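PDB 1Y2M: Phenylalanine/tyrosine ammonia-lyase, which catalyses the non-oxidative deamination of L-phenylalanine and L-tyrosine to trans-cinnamate and p-coumarate, the committing step of phenylpropanoid biosynthesis. Local coordinates for residues L289-L292 against S293-L296; N709-L712 against K713-A716. All blocks are in the same frame, centred on the assembly; numbering follows the deposited sequence.

Interaction 1: L289-L292 against S293-L296; sequences LSLL and SQSL
Leu-292 O accepts the N-H of Leu-296 in a nearly straight bond (N to O 2.8 Å, N-H...O 162°), and Leu-289 O takes Ser-293 N at 2.9 Å. Ser-295 N reaches Leu-291 O at 3.0 Å, and the same carbonyl receives a second, weak bond from Ser-295 OG; with chi1 at -63° the hydroxyl sits beside its own backbone N and leans back over the preceding turn. A water joins two side chains one turn apart, donating to Ser-290 OG at 2.7 Å and accepting from Gln-294 NE2 at 3.1 Å. The direct bonds all run from residue i to i+4, and the water spans the same interval, within the long helix 273-303, part of the helical body of the PAL/histidase fold. Two small serines and an amide suit its buried polar faces, each finding a partner elsewhere in the chain: Ser-290 bonds Gln-44, Ser-293 bonds Asn-436 and Gln-294 OE1 bonds Asn-331. Leucines fill the apolar faces. Leu-292 presents CG to CD1 of Leu-296 at 4.0 Å, the two side chains crossing at a slant, and both also touch helix 506-560. On another flank, Leu-291 brings CD2 to 4.1 Å from Gln-294 NE2 while packing on helix 44-52.

Interaction 2: N709-L712 against K713-A716; sequences NVLL and KMLA
Asn-709 and Lys-713 are joined through the backbone in helix 708-714, the last helix of the chain. Lys-713 N donates to Asn-709 O at 2.9 Å, and Met-714 N to Val-710 O at 3.0 Å, both close to straight. At Leu-715, the first residue to leave helical phi/psi, the N-H is shared: it bonds Leu-711 O at 3.1 Å with an angle of 141°, and more weakly Leu-712 O. The carbonyl of Met-714 is taken by Arg-661.

Apolar packing is deepest at Leu-711, Met-714 and Leu-715, which are buried. Leu-711 and Met-714, a selenomethionine in this crystal, lie against helix 273-303, and Met-714 together with the partly exposed Val-710 also lies on helix 662-672; a long unbranched chain suits such a junction. Leu-715 sits among helices 44-52 and 323-336, with CD1 3.6 Å from Leu-711 O.

Polar side chains face outward, Asn-709 and Lys-713 being exposed.

In Met-714 a chi1 of -60° sets CG beside the backbone N, over the preceding turn and 3.2 Å from Val-710 O, while its SE meets Leu-711 CD2 at 4.1 Å.

How the interactions relate
Both contacts join successive turns of one helix, but interaction 1 lies wholly in the core, midway along the long helix 273-303, whereas interaction 2 ends the chain in a short helix with one side exposed. The two touch directly, their centres about 11 Å apart: Leu-711 CD2 lies 3.7 Å from Ser-295 OG, and Leu-291 CD2 is 3.9 Å from Leu-715 CD1. The C-terminal helix thus covers one face of helix 273-303, and helix 44-52 packs on both. Their chemistry follows their place. Interaction 1 buries serines and a glutamine, most of whose polar ends are paired outside its helix; interaction 2 buries Leu-711, Met-714 and Leu-715 and keeps its lysine and asparagine at the surface.

Interaction 1: L289-L292 against S293-L296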
# COMPACT_ATOMS: atom_id res chain seq x y z
N LEU B 289 21.28 -12.27 -0.16
CA LEU B 289 21.27 -10.85 0.05
C LEU B 289 21.20 -10.59 1.57
O LEU B 289 21.79 -9.66 2.06
CB LEU B 289 20.11 -10.21 -0.69
CG LEU B 289 20.20 -10.12 -2.20
CD1 LEU B 289 18.86 -9.69 -2.78
CD2 LEU B 289 21.28 -9.14 -2.62
N SER B 290 20.54 -11.47 2.32
CA SER B 290 20.49 -11.36 3.77
C SER B 290 21.89 -11.53 4.33
O SER B 290 22.33 -10.77 5.19
CB SER B 290 19.61 -12.49 4.31
OG SER B 290 19.62 -12.52 5.72
N LEU B 291 22.63 -12.52 3.81
CA LEU B 291 24.02 -12.74 4.28
C LEU B 291 24.91 -11.59 3.90
O LEU B 291 25.77 -11.15 4.66
CB LEU B 291 24.57 -14.08 3.80
CG LEU B 291 23.88 -15.33 4.39
CD1 LEU B 291 24.61 -16.60 3.90
CD2 LEU B 291 23.86 -15.31 5.90
N LEU B 292 24.72 -11.06 2.71
CA LEU B 292 25.50 -9.90 2.25
C LEU B 292 25.24 -8.65 3.11
O LEU B 292 26.13 -7.87 3.41
CB LEU B 292 25.27 -9.64 0.76
CG LEU B 292 25.92 -8.41 0.12
CD1 LEU B 292 27.46 -8.49 0.27
CD2 LEU B 292 25.53 -8.22 -1.33
N SER B 293 24.00 -8.48 3.54
CA SER B 293 23.61 -7.37 4.43
C SER B 293 24.40 -7.45 5.74
O SER B 293 24.84 -6.43 6.29
CB SER B 293 22.11 -7.45 4.74
OG SER B 293 21.80 -6.39 5.63
N GLN B 294 24.57 -8.66 6.24
CA GLN B 294 25.31 -8.90 7.48
C GLN B 294 26.81 -8.60 7.29
O GLN B 294 27.47 -7.97 8.12
CB GLN B 294 25.12 -10.33 7.94
CG GLN B 294 23.71 -10.48 8.46
CD GLN B 294 23.36 -11.89 8.89
OE1 GLN B 294 24.10 -12.48 9.67
NE2 GLN B 294 22.26 -12.42 8.41
N SER B 295 27.33 -9.06 6.17
CA SER B 295 28.71 -8.79 5.81
C SER B 295 29.00 -7.29 5.67
O SER B 295 30.00 -6.77 6.15
CB SER B 295 29.10 -9.56 4.53
OG SER B 295 29.03 -10.98 4.76
N LEU B 296 28.08 -6.57 5.02
CA LEU B 296 28.19 -5.14 4.86
C LEU B 296 28.07 -4.41 6.18
O LEU B 296 28.77 -3.44 6.41
CB LEU B 296 27.11 -4.66 3.90
CG LEU B 296 27.39 -4.98 2.45
CD1 LEU B 296 26.18 -4.70 1.62
CD2 LEU B 296 28.53 -4.12 1.96
O HOH W 1 20.27 -10.37 7.27

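Interaction 2: N709-L712 against K713-A716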
# COMPACT_ATOMS: atom_id res chain seq x y z
N ASN B 709 29.64 -18.05 -3.04
CA ASN B 709 30.67 -18.86 -2.34
C ASN B 709 31.62 -18.01 -1.50
O ASN B 709 32.20 -18.51 -0.56
CB ASN B 709 31.43 -19.74 -3.32
CG ASN B 709 30.62 -20.98 -3.77
OD1 ASN B 709 29.68 -21.43 -3.08
ND2 ASN B 709 31.00 -21.55 -4.91
N VAL B 710 31.76 -16.75 -1.85
CA VAL B 710 32.53 -15.78 -1.04
C VAL B 710 31.88 -15.52 0.31
O VAL B 710 32.56 -15.58 1.31
CB VAL B 710 32.73 -14.47 -1.81
CG1 VAL B 710 33.64 -13.55 -1.05
CG2 VAL B 710 33.28 -14.75 -3.17
N LEU B 711 30.57 -15.28 0.32
CA LEU B 711 29.79 -15.11 1.56
C LEU B 711 29.91 -16.35 2.40
O LEU B 711 30.09 -16.26 3.62
CB LEU B 711 28.34 -14.81 1.20
CG LEU B 711 28.16 -13.48 0.45
CD1 LEU B 711 26.73 -13.36 -0.07
CD2 LEU B 711 28.46 -12.36 1.42
N LEU B 712 29.85 -17.51 1.74
CA LEU B 712 29.93 -18.78 2.50
C LEU B 712 31.28 -18.93 3.15
O LEU B 712 31.39 -19.24 4.32
CB LEU B 712 29.60 -19.97 1.61
CG LEU B 712 29.46 -21.32 2.32
CD1 LEU B 712 28.35 -21.32 3.34
CD2 LEU B 712 29.26 -22.45 1.28
N LYS B 713 32.34 -18.67 2.38
CA LYS B 713 33.69 -18.79 2.92
C LYS B 713 33.92 -17.85 4.12
O LYS B 713 34.57 -18.23 5.09
CB LYS B 713 34.69 -18.44 1.82
CG LYS B 713 36.01 -19.11 1.93
CD LYS B 713 37.14 -18.33 1.28
CE LYS B 713 37.14 -18.40 -0.25
NZ LYS B 713 38.49 -17.92 -0.78
N MSE B 714 33.42 -16.63 4.04
CA MSE B 714 33.56 -15.66 5.11
C MSE B 714 32.84 -16.09 6.37
O MSE B 714 33.32 -15.80 7.46
CB MSE B 714 33.01 -14.27 4.73
CG MSE B 714 33.62 -13.57 3.58
SE MSE B 714 32.22 -12.19 3.09
CE MSE B 714 32.58 -10.90 4.54
N LEU B 715 31.68 -16.74 6.24
CA LEU B 715 30.83 -17.07 7.38
C LEU B 715 31.02 -18.48 7.85
O LEU B 715 30.29 -18.95 8.71
CB LEU B 715 29.36 -16.80 7.04
CG LEU B 715 29.01 -15.32 6.90
CD1 LEU B 715 27.73 -15.06 6.10
CD2 LEU B 715 28.92 -14.65 8.28
N ALA B 716 32.05 -19.15 7.32
CA ALA B 716 32.35 -20.54 7.65
C ALA B 716 32.64 -20.70 9.13
O ALA B 716 32.42 -21.79 9.68
CB ALA B 716 33.53 -21.02 6.83